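Local coordinates for protein p-nitrophenyl phosphatase (Pho2) (Archaeoglobus fulgidus, PDB 3QGM) that probably acts as a metal-dependent phosphatase of the haloacid dehalogenase superfamily, hydrolysing phosphate esters, at residues 43-48 with 71-76. Numbering follows the deposited sequence.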
ATOM      1  N   ILE A  43      37.051   1.207  -3.768  1.00 36.22           N
ATOM      2  CA  ILE A  43      35.840   0.885  -3.044  1.00 35.67           C
ATOM      3  C   ILE A  43      34.799   1.912  -3.378  1.00 34.34           C
ATOM      4  O   ILE A  43      35.106   3.080  -3.562  1.00 35.19           O
ATOM      5  CB  ILE A  43      36.094   0.882  -1.501  1.00 35.65           C
ATOM      6  CG1 ILE A  43      37.105  -0.197  -1.126  1.00 37.41           C
ATOM      7  CG2 ILE A  43      34.798   0.638  -0.727  1.00 36.93           C
ATOM      8  CD1 ILE A  43      37.246  -0.376   0.354  1.00 40.46           C
ATOM      9  N   ILE A  44      33.562   1.475  -3.496  1.00 33.34           N
ATOM     10  CA  ILE A  44      32.456   2.387  -3.506  1.00 32.28           C
ATOM     11  C   ILE A  44      31.409   1.835  -2.550  1.00 31.66           C
ATOM     12  O   ILE A  44      31.042   0.646  -2.603  1.00 31.16           O
ATOM     13  CB  ILE A  44      31.904   2.655  -4.899  1.00 32.71           C
ATOM     14  CG1 ILE A  44      30.774   3.701  -4.836  1.00 33.95           C
ATOM     15  CG2 ILE A  44      31.381   1.399  -5.547  1.00 32.09           C
ATOM     16  CD1 ILE A  44      30.527   4.436  -6.185  1.00 37.17           C
ATOM     17  N   PHE A  45      30.969   2.697  -1.649  1.00 31.09           N
ATOM     18  CA  PHE A  45      29.963   2.340  -0.651  1.00 31.35           C
ATOM     19  C   PHE A  45      28.578   2.615  -1.256  1.00 30.78           C
ATOM     20  O   PHE A  45      28.339   3.700  -1.802  1.00 31.87           O
ATOM     21  CB  PHE A  45      30.181   3.150   0.616  1.00 30.89           C
ATOM     22  CG  PHE A  45      31.503   2.896   1.279  1.00 33.01           C
ATOM     23  CD1 PHE A  45      32.562   3.775   1.099  1.00 37.05           C
ATOM     24  CD2 PHE A  45      31.700   1.777   2.092  1.00 35.98           C
ATOM     25  CE1 PHE A  45      33.812   3.533   1.688  1.00 36.72           C
ATOM     26  CE2 PHE A  45      32.939   1.533   2.692  1.00 37.58           C
ATOM     27  CZ  PHE A  45      33.995   2.417   2.489  1.00 36.97           C
ATOM     28  N   VAL A  46      27.684   1.633  -1.232  1.00 30.41           N
ATOM     29  CA  VAL A  46      26.394   1.791  -1.917  1.00 29.84           C
ATOM     30  C   VAL A  46      25.283   1.531  -0.921  1.00 30.12           C
ATOM     31  O   VAL A  46      25.290   0.501  -0.267  1.00 31.11           O
ATOM     32  CB  VAL A  46      26.261   0.882  -3.158  1.00 30.60           C
ATOM     33  CG1 VAL A  46      24.842   0.944  -3.749  1.00 32.74           C
ATOM     34  CG2 VAL A  46      27.258   1.277  -4.268  1.00 31.14           C
ATOM     35  N   SER A  47      24.340   2.465  -0.788  1.00 29.11           N
ATOM     36  CA  SER A  47      23.268   2.332   0.185  1.00 28.51           C
ATOM     37  C   SER A  47      21.940   2.714  -0.411  1.00 27.53           C
ATOM     38  O   SER A  47      21.862   3.636  -1.195  1.00 24.87           O
ATOM     39  CB  SER A  47      23.503   3.271   1.367  1.00 28.98           C
ATOM     40  OG  SER A  47      22.355   3.345   2.168  1.00 30.64           O
ATOM     41  N   ASN A  48      20.894   1.975  -0.005  1.00 26.57           N
ATOM     42  CA  ASN A  48      19.553   2.240  -0.456  1.00 26.69           C
ATOM     43  C   ASN A  48      18.871   3.290   0.363  1.00 26.01           C
ATOM     44  O   ASN A  48      17.694   3.535   0.147  1.00 26.70           O
ATOM     45  CB  ASN A  48      18.721   0.960  -0.399  1.00 27.88           C
ATOM     46  CG  ASN A  48      18.861   0.126  -1.652  1.00 26.57           C
ATOM     47  OD1 ASN A  48      19.657   0.442  -2.525  1.00 23.85           O
ATOM     48  ND2 ASN A  48      18.018  -0.920  -1.770  1.00 24.52           N
ATOM     49  N   ASP A  71      33.084  10.860  -4.067  1.00 38.69           N
ATOM     50  CA  ASP A  71      32.750   9.986  -5.182  0.60 39.06           C
ATOM     51  C   ASP A  71      32.758   8.500  -4.800  1.00 38.50           C
ATOM     52  O   ASP A  71      32.245   7.676  -5.540  1.00 39.19           O
ATOM     53  CB  ASP A  71      33.593  10.348  -6.413  0.60 39.67           C
ATOM     54  CG  ASP A  71      33.207  11.721  -6.984  0.60 39.47           C
ATOM     55  OD1 ASP A  71      32.008  12.096  -6.956  0.60 41.91           O
ATOM     56  OD2 ASP A  71      34.096  12.447  -7.433  0.60 44.00           O
ATOM     57  N   GLU A  72      33.264   8.186  -3.615  1.00 37.05           N
ATOM     58  CA  GLU A  72      33.239   6.824  -3.114  1.00 36.55           C
ATOM     59  C   GLU A  72      31.902   6.437  -2.436  1.00 34.72           C
ATOM     60  O   GLU A  72      31.824   5.334  -1.910  1.00 35.73           O
ATOM     61  CB  GLU A  72      34.355   6.626  -2.070  1.00 36.45           C
ATOM     62  CG  GLU A  72      35.762   6.640  -2.608  1.00 40.51           C
ATOM     63  CD  GLU A  72      36.786   6.543  -1.481  1.00 43.00           C
ATOM     64  OE1 GLU A  72      36.986   7.550  -0.766  1.00 44.68           O
ATOM     65  OE2 GLU A  72      37.365   5.460  -1.287  1.00 47.97           O
ATOM     66  N   ILE A  73      30.908   7.336  -2.406  1.00 32.12           N
ATOM     67  CA  ILE A  73      29.605   7.112  -1.739  0.60 31.21           C
ATOM     68  C   ILE A  73      28.499   7.212  -2.779  1.00 30.16           C
ATOM     69  O   ILE A  73      28.391   8.243  -3.441  1.00 29.34           O
ATOM     70  CB  ILE A  73      29.226   8.216  -0.677  0.60 30.91           C
ATOM     71  CG1 ILE A  73      30.328   8.504   0.347  0.60 30.26           C
ATOM     72  CG2 ILE A  73      27.971   7.808   0.067  0.60 30.81           C
ATOM     73  CD1 ILE A  73      30.479   7.443   1.340  0.60 30.88           C
ATOM     74  N   LEU A  74      27.694   6.164  -2.927  1.00 28.38           N
ATOM     75  CA  LEU A  74      26.551   6.185  -3.815  1.00 27.82           C
ATOM     76  C   LEU A  74      25.326   5.796  -3.005  1.00 27.09           C
ATOM     77  O   LEU A  74      25.138   4.599  -2.670  1.00 26.76           O
ATOM     78  CB  LEU A  74      26.756   5.227  -5.008  1.00 28.34           C
ATOM     79  CG  LEU A  74      25.766   5.288  -6.199  1.00 29.85           C
ATOM     80  CD1 LEU A  74      25.685   6.685  -6.852  1.00 30.69           C
ATOM     81  CD2 LEU A  74      26.142   4.264  -7.201  1.00 28.46           C
ATOM     82  N   VAL A  75      24.494   6.790  -2.689  1.00 24.21           N
ATOM     83  CA  VAL A  75      23.284   6.560  -1.908  1.00 24.13           C
ATOM     84  C   VAL A  75      22.059   6.843  -2.794  1.00 23.84           C
ATOM     85  O   VAL A  75      22.129   7.615  -3.760  1.00 23.13           O
ATOM     86  CB  VAL A  75      23.293   7.391  -0.594  1.00 24.51           C
ATOM     87  CG1 VAL A  75      23.279   8.945  -0.887  1.00 22.53           C
ATOM     88  CG2 VAL A  75      22.146   6.912   0.358  1.00 24.66           C
ATOM     89  N   ALA A  76      20.972   6.133  -2.498  1.00 23.12           N
ATOM     90  CA  ALA A  76      19.837   6.090  -3.378  1.00 23.25           C
ATOM     91  C   ALA A  76      19.257   7.473  -3.579  1.00 22.65           C
ATOM     92  O   ALA A  76      18.749   7.758  -4.629  1.00 23.68           O
ATOM     93  CB  ALA A  76      18.737   5.095  -2.822  1.00 21.54           C
TER
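Phe-45 uses both of its backbone polar groups across this contact: its N donates to Glu-72 O at 2.8 Å, and its O receives Leu-74 N in a nearly linear bond, 168° at the hydrogen. Ser-47 repeats the pattern, its N bound to Leu-74 O at 3.0 Å and its O taking a weak, bent bond from Ala-76 N. Val-46 CA also lies 3.2 Å from Leu-74 O. Ile-44 bonds through its backbone to Tyr-11 and Ile-13 of strand 10-14, and Val-46 to Ile-13, while Val-46 O receives a weak bond from Lys-187 NZ.

With CG1 anti to the backbone N (chi1 -177°), Ile-44 carries CD1 to 4.0 Å from Leu-74 CB, which Val-46 CG2 also meets; helix 190-200 packs on this group. Cutting Ile-44 back to an alanine would probably open a gap beside Leu-74 and under that helix. On the other face Phe-45 and Ile-73 lie against helix 54-63, the connection of this beta-alpha-beta crossover. Ser-47 OG, its side chain about 6 Å from those of the calcium ligands Asp-14 and Asp-16, bonds to Asn-49 N, and Glu-72 OE1 to Gly-69 N; Asn-48 reaches Asp-153 and Lys-187.

Alternate residues of strand 42-47 thus bond to strands 73-75 and 10-14, so strand order in this Rossmann-like HAD core rests on backbone bonding, with apolar side chains packing both faces.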